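Beta-lactamase OXA-2 (PDB 1K38) hydrolyses oxacillin and other beta-lactams to substituted beta-amino acids, as a plasmid-encoded class D serine beta-lactamase that confers antibiotic resistance. Local coordinates at residues Lys20-Val25 / Pro40-Lys45; Ile123-Ala128 / Leu143-Gln148; Ile185-Thr190 / Trp202-Thr207. One frame throughout, in Å; residues are numbered along the deposited sequence.

Interaction 1: residues Lys20-Val25 / Pro40-Lys45; sequences KGTIVV and PVRSKK
Arg42 and Thr22 meet because the arginine turns its CG anti to the backbone N (chi1 -180°) and stays extended to NE, which carries the chain along the strand toward Gly21. Thr22 has OG1 anti to its own N (chi1 -176°), and this lays CG2 against the arginine stem. Thr22 CG2 is 3.7 Å from Arg42 CG, and the two side chains cross at a slant. Further out, one face of the guanidinium lies over the backbone of Lys20 and Gly21. Gly21 CA is 3.7 Å from Arg42 NE, toward the rim of the group. The contact joins strand 21-27 of the transpeptidase-like sheet to the short, weakly bonded helix 40-43, which follows strand 36-38. On strand 208-217, the other neighbour of strand 21-27, Asn215 takes a hydrogen bond from Arg42 NE and Asp217 forms a salt bridge with NH2. The arginine therefore reaches past one strand to the next. Ser43 turns its CB to the strand, 3.4 Å from Thr22 OG1 and 3.6 Å from Val24 CG2. Its hydroxyl is bonded to Pro40 O, with OG at 2.6 Å, and also to Gln148. Thr22 OG1 is hydrogen-bonded to Phe38 O, with Asp39 O as a second acceptor.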
# COMPACT_ATOMS: atom_id res chain seq x y z
N LYS A 20 -30.06 -8.49 -2.01
CA LYS A 20 -30.34 -8.64 -3.43
C LYS A 20 -29.29 -7.82 -4.17
O LYS A 20 -29.12 -6.64 -3.90
CB LYS A 20 -31.74 -8.12 -3.77
CG LYS A 20 -32.86 -8.84 -3.04
CD LYS A 20 -32.88 -10.33 -3.37
CE LYS A 20 -33.97 -11.05 -2.61
NZ LYS A 20 -33.97 -12.52 -2.89
N GLY A 21 -28.57 -8.46 -5.08
CA GLY A 21 -27.55 -7.72 -5.80
C GLY A 21 -26.81 -8.55 -6.82
O GLY A 21 -27.29 -9.59 -7.28
N THR A 22 -25.61 -8.08 -7.17
CA THR A 22 -24.77 -8.75 -8.15
C THR A 22 -23.31 -8.66 -7.73
O THR A 22 -22.94 -7.84 -6.91
CB THR A 22 -24.91 -8.06 -9.54
OG1 THR A 22 -24.15 -8.78 -10.52
CG2 THR A 22 -24.39 -6.62 -9.48
N ILE A 23 -22.50 -9.55 -8.28
CA ILE A 23 -21.07 -9.52 -8.02
C ILE A 23 -20.34 -10.14 -9.20
O ILE A 23 -20.78 -11.13 -9.77
CB ILE A 23 -20.65 -10.25 -6.71
CG1 ILE A 23 -19.16 -10.00 -6.45
CG2 ILE A 23 -20.92 -11.75 -6.82
CD1 ILE A 23 -18.66 -10.57 -5.13
N VAL A 24 -19.24 -9.50 -9.58
CA VAL A 24 -18.39 -9.97 -10.65
C VAL A 24 -17.03 -10.16 -10.01
O VAL A 24 -16.57 -9.30 -9.27
CB VAL A 24 -18.24 -8.92 -11.78
CG1 VAL A 24 -17.28 -9.45 -12.85
CG2 VAL A 24 -19.59 -8.61 -12.38
N VAL A 25 -16.41 -11.30 -10.28
CA VAL A 25 -15.09 -11.60 -9.75
C VAL A 25 -14.19 -12.01 -10.90
O VAL A 25 -14.51 -12.94 -11.65
CB VAL A 25 -15.15 -12.75 -8.71
CG1 VAL A 25 -13.74 -13.14 -8.28
CG2 VAL A 25 -15.96 -12.32 -7.50
N PRO A 40 -25.80 -12.16 -13.96
CA PRO A 40 -25.15 -11.53 -15.11
C PRO A 40 -25.87 -10.31 -15.66
O PRO A 40 -25.23 -9.33 -16.04
CB PRO A 40 -25.05 -12.67 -16.12
CG PRO A 40 -26.15 -13.60 -15.72
CD PRO A 40 -26.08 -13.58 -14.22
N VAL A 41 -27.20 -10.34 -15.70
CA VAL A 41 -27.93 -9.20 -16.21
C VAL A 41 -27.72 -7.96 -15.34
O VAL A 41 -27.45 -6.87 -15.86
CB VAL A 41 -29.45 -9.50 -16.33
CG1 VAL A 41 -30.20 -8.24 -16.73
CG2 VAL A 41 -29.68 -10.60 -17.36
N ARG A 42 -27.82 -8.12 -14.03
CA ARG A 42 -27.62 -6.98 -13.15
C ARG A 42 -26.16 -6.51 -13.18
O ARG A 42 -25.88 -5.33 -12.98
CB ARG A 42 -28.02 -7.30 -11.71
CG ARG A 42 -27.83 -6.12 -10.77
CD ARG A 42 -28.44 -6.35 -9.40
NE ARG A 42 -28.07 -5.27 -8.49
CZ ARG A 42 -28.89 -4.71 -7.61
NH1 ARG A 42 -30.15 -5.12 -7.51
NH2 ARG A 42 -28.45 -3.73 -6.82
N SER A 43 -25.24 -7.43 -13.45
CA SER A 43 -23.83 -7.07 -13.47
C SER A 43 -23.51 -6.09 -14.59
O SER A 43 -22.47 -5.43 -14.56
CB SER A 43 -22.95 -8.33 -13.62
OG SER A 43 -22.95 -8.81 -14.95
N LYS A 44 -24.40 -5.98 -15.57
CA LYS A 44 -24.20 -5.07 -16.68
C LYS A 44 -25.09 -3.82 -16.60
O LYS A 44 -25.05 -2.97 -17.48
CB LYS A 44 -24.45 -5.80 -18.01
CG LYS A 44 -23.52 -6.98 -18.23
CD LYS A 44 -23.78 -7.68 -19.56
CE LYS A 44 -23.46 -6.77 -20.74
NZ LYS A 44 -22.03 -6.36 -20.75
N LYS A 45 -25.87 -3.72 -15.53
CA LYS A 45 -26.75 -2.57 -15.33
C LYS A 45 -25.98 -1.41 -14.71
O LYS A 45 -25.25 -1.59 -13.74
CB LYS A 45 -27.93 -2.96 -14.43
CG LYS A 45 -28.95 -1.85 -14.25
CD LYS A 45 -30.18 -2.35 -13.49
CE LYS A 45 -30.91 -3.43 -14.27
NZ LYS A 45 -31.39 -2.94 -15.59

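Interaction 2: residues Ile123-Ala128 / Leu143-Gln148; sequences IDYGNA and LAISAQ
Asn127 OD1 takes the backbone N-H of Ala144 across the contact and that of Asp129 just beyond the turn. The Ala144 N to Asn127 OD1 bond is 3.1 Å long, its donor 45° above the amide plane. The return bond runs from Asn127 N to Ala144 O, 3.0 Å, and arrives almost straight along the carbonyl. Asn127 CG lies between its backbone N and carbonyl carbon (chi1 60°), which brings the amide back over Ala144. Asn127 ND2 is bonded to Ser142 O, so both ends of the amide are held. Leu143 CD1 packs 3.4 Å from Asn127 OD1. Gly126 packs against segment 143-148, with its CA 3.3 Å from Ala144 O in a CA-H...O contact. On the buried side, Ile145 CD1 sits over the centre of the Tyr125 ring, a CH-pi contact 3.6 Å from the centroid. Leu143 CD2 lies 4.1 Å from Tyr125 CE1, the side chains crossing at about a right angle. Phe53 and Phe153 meet the same tyrosine edge-to-face. Its side chain lies about 9 Å from that of Ser51, the predicted acylated serine. The type II' turn Tyr125-Ala128 starts where the Schellman motif that ends helix 113-122 closes, and is tied to the chain entering helix 147-158.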
# COMPACT_ATOMS: atom_id res chain seq x y z
N ILE A 123 -11.20 8.08 -19.94
CA ILE A 123 -11.10 6.78 -19.28
C ILE A 123 -12.32 5.91 -19.59
O ILE A 123 -12.47 4.83 -19.02
CB ILE A 123 -10.93 6.89 -17.74
CG1 ILE A 123 -12.12 7.62 -17.12
CG2 ILE A 123 -9.63 7.61 -17.42
CD1 ILE A 123 -12.12 7.57 -15.59
N ASP A 124 -13.19 6.39 -20.47
CA ASP A 124 -14.39 5.65 -20.88
C ASP A 124 -15.08 5.04 -19.66
O ASP A 124 -15.35 3.84 -19.61
CB ASP A 124 -13.98 4.55 -21.87
CG ASP A 124 -15.16 3.80 -22.44
OD1 ASP A 124 -16.15 4.44 -22.82
OD2 ASP A 124 -15.08 2.55 -22.52
N TYR A 125 -15.36 5.89 -18.67
CA TYR A 125 -15.98 5.47 -17.41
C TYR A 125 -17.51 5.50 -17.43
O TYR A 125 -18.12 6.56 -17.33
CB TYR A 125 -15.43 6.36 -16.29
CG TYR A 125 -15.81 5.95 -14.88
CD1 TYR A 125 -17.00 6.39 -14.30
CD2 TYR A 125 -14.95 5.17 -14.12
CE1 TYR A 125 -17.31 6.06 -12.98
CE2 TYR A 125 -15.26 4.83 -12.80
CZ TYR A 125 -16.44 5.29 -12.24
OH TYR A 125 -16.71 4.98 -10.93
N GLY A 126 -18.11 4.32 -17.54
CA GLY A 126 -19.57 4.24 -17.56
C GLY A 126 -20.16 5.09 -18.67
O GLY A 126 -19.65 5.09 -19.79
N ASN A 127 -21.22 5.83 -18.36
CA ASN A 127 -21.83 6.68 -19.38
C ASN A 127 -21.07 8.01 -19.52
O ASN A 127 -21.44 8.85 -20.34
CB ASN A 127 -23.31 6.93 -19.06
CG ASN A 127 -23.54 7.63 -17.73
OD1 ASN A 127 -22.60 8.12 -17.10
ND2 ASN A 127 -24.80 7.68 -17.31
N ALA A 128 -20.02 8.17 -18.72
CA ALA A 128 -19.17 9.36 -18.75
C ALA A 128 -19.96 10.66 -18.79
O ALA A 128 -19.56 11.61 -19.47
CB ALA A 128 -18.23 9.29 -19.94
N LEU A 143 -24.13 10.51 -13.84
CA LEU A 143 -23.10 9.48 -13.96
C LEU A 143 -23.54 8.09 -13.48
O LEU A 143 -24.09 7.95 -12.38
CB LEU A 143 -21.84 9.90 -13.21
CG LEU A 143 -20.62 9.00 -13.43
CD1 LEU A 143 -20.22 9.00 -14.89
CD2 LEU A 143 -19.46 9.51 -12.57
N ALA A 144 -23.30 7.08 -14.31
CA ALA A 144 -23.66 5.71 -13.96
C ALA A 144 -22.68 4.72 -14.59
O ALA A 144 -22.18 4.95 -15.69
CB ALA A 144 -25.09 5.41 -14.43
N ILE A 145 -22.44 3.62 -13.89
CA ILE A 145 -21.50 2.60 -14.35
C ILE A 145 -21.92 1.22 -13.82
O ILE A 145 -22.51 1.12 -12.75
CB ILE A 145 -20.07 2.95 -13.86
CG1 ILE A 145 -19.04 1.97 -14.43
CG2 ILE A 145 -20.03 2.97 -12.33
CD1 ILE A 145 -17.59 2.39 -14.19
N SER A 146 -21.63 0.16 -14.58
CA SER A 146 -22.00 -1.19 -14.16
C SER A 146 -20.89 -1.90 -13.40
O SER A 146 -19.74 -1.46 -13.40
CB SER A 146 -22.37 -2.04 -15.37
OG SER A 146 -21.21 -2.42 -16.09
N ALA A 147 -21.24 -3.01 -12.77
CA ALA A 147 -20.25 -3.79 -12.02
C ALA A 147 -19.17 -4.30 -12.97
O ALA A 147 -18.00 -4.31 -12.62
CB ALA A 147 -20.92 -4.95 -11.30
N GLN A 148 -19.57 -4.72 -14.17
CA GLN A 148 -18.58 -5.21 -15.13
C GLN A 148 -17.66 -4.09 -15.58
O GLN A 148 -16.47 -4.30 -15.79
CB GLN A 148 -19.27 -5.88 -16.32
CG GLN A 148 -19.78 -7.28 -15.98
CD GLN A 148 -20.04 -8.14 -17.20
OE1 GLN A 148 -19.29 -8.08 -18.19
NE2 GLN A 148 -21.08 -8.96 -17.14

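Interaction 3: residues Ile185-Thr190 / Trp202-Thr207; sequences ILRAKT and WVEWPT. With FMT (formic acid), chain C.
Arg187 and Glu204 form a salt bridge on the sheet face they share with Ile185 and Trp202. Arg187 NE is 2.7 Å from Glu204 OE2, and Arg187 NH1 makes a weak bond of 3.2 Å to Glu204 OE1. The guanidinium and carboxylate planes are 56° apart, and NE meets OE2 from above the carboxylate plane. Trp202 NE1 also grips Glu204 OE2, at 2.9 Å, on its anti lone pair and exactly in the indole plane. In the packing, Arg187 CD lies 3.6 Å from Trp202 CZ2, and Ile185 CG2 covers one face of the guanidinium. Leu186 CD1 and Val203 CB are the apolar pair on the other face of the sheet. The backbones pair as an antiparallel hairpin. Ile185-Glu204 and Arg187-Trp202 are hydrogen-bonded pairs, with non-hydrogen-bonded Leu186-Val203 between them. Further along the strand, Thr190 OG1 gives a 2.7 Å hydrogen bond to O2 of a formic acid, probably from the crystallisation liquor. Lys189 and Thr190, with Gly191, form the Lys-Thr-Gly motif of serine beta-lactamases and probably bind substrate. Asp174 of the second subunit adds a salt bridge to Arg187 NH1. Two donors on Glu204 OE2 probably keep this buried carboxylate ionised, and the arginine links the hairpin to the dimer interface.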
# COMPACT_ATOMS: atom_id res chain seq x y z
N ILE A 185 -2.61 -8.17 -0.34
CA ILE A 185 -3.03 -6.79 -0.12
C ILE A 185 -4.43 -6.56 -0.67
O ILE A 185 -4.70 -6.82 -1.84
CB ILE A 185 -2.07 -5.78 -0.81
CG1 ILE A 185 -0.64 -5.97 -0.28
CG2 ILE A 185 -2.52 -4.34 -0.53
CD1 ILE A 185 0.40 -5.13 -0.98
N LEU A 186 -5.32 -6.08 0.19
CA LEU A 186 -6.70 -5.81 -0.21
C LEU A 186 -6.85 -4.32 -0.45
O LEU A 186 -6.62 -3.52 0.46
CB LEU A 186 -7.67 -6.26 0.88
CG LEU A 186 -9.15 -5.88 0.71
CD1 LEU A 186 -9.74 -6.57 -0.52
CD2 LEU A 186 -9.93 -6.29 1.96
N ARG A 187 -7.22 -3.95 -1.68
CA ARG A 187 -7.42 -2.56 -2.06
C ARG A 187 -8.87 -2.44 -2.49
O ARG A 187 -9.31 -3.17 -3.39
CB ARG A 187 -6.50 -2.17 -3.23
CG ARG A 187 -5.02 -2.49 -3.01
CD ARG A 187 -4.18 -1.96 -4.17
NE ARG A 187 -2.85 -2.57 -4.22
CZ ARG A 187 -1.76 -2.07 -3.66
NH1 ARG A 187 -0.61 -2.73 -3.78
NH2 ARG A 187 -1.80 -0.92 -2.99
N ALA A 188 -9.62 -1.55 -1.87
CA ALA A 188 -11.03 -1.42 -2.22
C ALA A 188 -11.63 -0.08 -1.86
O ALA A 188 -11.01 0.75 -1.21
CB ALA A 188 -11.81 -2.53 -1.54
N LYS A 189 -12.87 0.13 -2.31
CA LYS A 189 -13.60 1.36 -2.03
C LYS A 189 -15.09 1.07 -1.95
O LYS A 189 -15.66 0.42 -2.82
CB LYS A 189 -13.35 2.39 -3.14
CG LYS A 189 -14.00 3.75 -2.87
CD LYS A 189 -13.22 4.52 -1.82
CE LYS A 189 -14.07 5.61 -1.18
NZ LYS A 189 -15.12 5.02 -0.29
N THR A 190 -15.72 1.57 -0.89
CA THR A 190 -17.15 1.40 -0.72
C THR A 190 -17.90 2.57 -1.33
O THR A 190 -17.31 3.63 -1.62
CB THR A 190 -17.54 1.35 0.76
OG1 THR A 190 -17.03 2.52 1.41
CG2 THR A 190 -16.99 0.12 1.43
N TRP A 202 -9.81 -5.13 -5.31
CA TRP A 202 -9.15 -6.39 -5.61
C TRP A 202 -8.22 -6.80 -4.48
O TRP A 202 -7.89 -5.99 -3.61
CB TRP A 202 -8.35 -6.29 -6.93
CG TRP A 202 -7.12 -5.40 -6.90
CD1 TRP A 202 -5.86 -5.73 -6.45
CD2 TRP A 202 -7.01 -4.06 -7.41
NE1 TRP A 202 -4.99 -4.68 -6.65
CE2 TRP A 202 -5.66 -3.65 -7.24
CE3 TRP A 202 -7.92 -3.17 -8.00
CZ2 TRP A 202 -5.21 -2.38 -7.64
CZ3 TRP A 202 -7.46 -1.90 -8.40
CH2 TRP A 202 -6.12 -1.53 -8.21
N VAL A 203 -7.84 -8.07 -4.49
CA VAL A 203 -6.91 -8.57 -3.50
C VAL A 203 -5.74 -9.13 -4.31
O VAL A 203 -5.93 -9.95 -5.21
CB VAL A 203 -7.53 -9.67 -2.61
CG1 VAL A 203 -8.03 -10.82 -3.46
CG2 VAL A 203 -6.51 -10.14 -1.58
N GLU A 204 -4.53 -8.67 -3.99
CA GLU A 204 -3.34 -9.12 -4.70
C GLU A 204 -2.63 -10.23 -3.96
O GLU A 204 -2.43 -10.15 -2.75
CB GLU A 204 -2.34 -7.98 -4.88
CG GLU A 204 -2.93 -6.65 -5.20
CD GLU A 204 -1.88 -5.58 -5.38
OE1 GLU A 204 -0.75 -5.74 -4.87
OE2 GLU A 204 -2.19 -4.55 -6.01
N TRP A 205 -2.23 -11.25 -4.72
CA TRP A 205 -1.50 -12.38 -4.19
C TRP A 205 -0.24 -12.53 -5.04
O TRP A 205 -0.12 -11.93 -6.10
CB TRP A 205 -2.33 -13.66 -4.28
CG TRP A 205 -3.48 -13.66 -3.33
CD1 TRP A 205 -4.75 -13.21 -3.57
CD2 TRP A 205 -3.46 -14.11 -1.97
NE1 TRP A 205 -5.52 -13.34 -2.44
CE2 TRP A 205 -4.76 -13.88 -1.44
CE3 TRP A 205 -2.48 -14.66 -1.14
CZ2 TRP A 205 -5.09 -14.20 -0.12
CZ3 TRP A 205 -2.81 -14.98 0.17
CH2 TRP A 205 -4.11 -14.75 0.67
N PRO A 206 0.72 -13.34 -4.58
CA PRO A 206 1.96 -13.54 -5.35
C PRO A 206 1.76 -14.01 -6.79
O PRO A 206 2.53 -13.66 -7.67
CB PRO A 206 2.72 -14.55 -4.50
CG PRO A 206 2.31 -14.20 -3.11
CD PRO A 206 0.82 -14.00 -3.26
N THR A 207 0.71 -14.80 -7.02
CA THR A 207 0.45 -15.33 -8.36
C THR A 207 -0.50 -14.50 -9.21
O THR A 207 -0.72 -14.80 -10.39
CB THR A 207 -0.12 -16.77 -8.28
OG1 THR A 207 -1.35 -16.77 -7.55
CG2 THR A 207 0.87 -17.69 -7.59
C FMT C . -20.01 4.70 1.38
O1 FMT C . -20.59 3.61 2.26
O2 FMT C . -18.48 4.80 1.53

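The three contacts come in series along the chain, and all lie in the transpeptidase-like domain. Interactions 1 and 3 belong to the same mixed sheet. Strand 21-27 is separated from strand 196-205 by strand 208-217, and the two contacts have centres about 20 Å apart. Interaction 2 lies off the sheet, in the loop after helix 113-122 and the chain entering helix 147-158. Its centre is about 14 Å from that of interaction 1. These two touch, with Ser43 OG 2.9 Å from Gln148 NE2. Interactions 2 and 3 lie on opposite sides of the chain's centre, yet both reach toward the active site. The Tyr125 side chain is about 9 Å from those of Ser51 and Lys189, and interaction 3 carries the strand holding Lys189 and Thr190, which probably bind substrate.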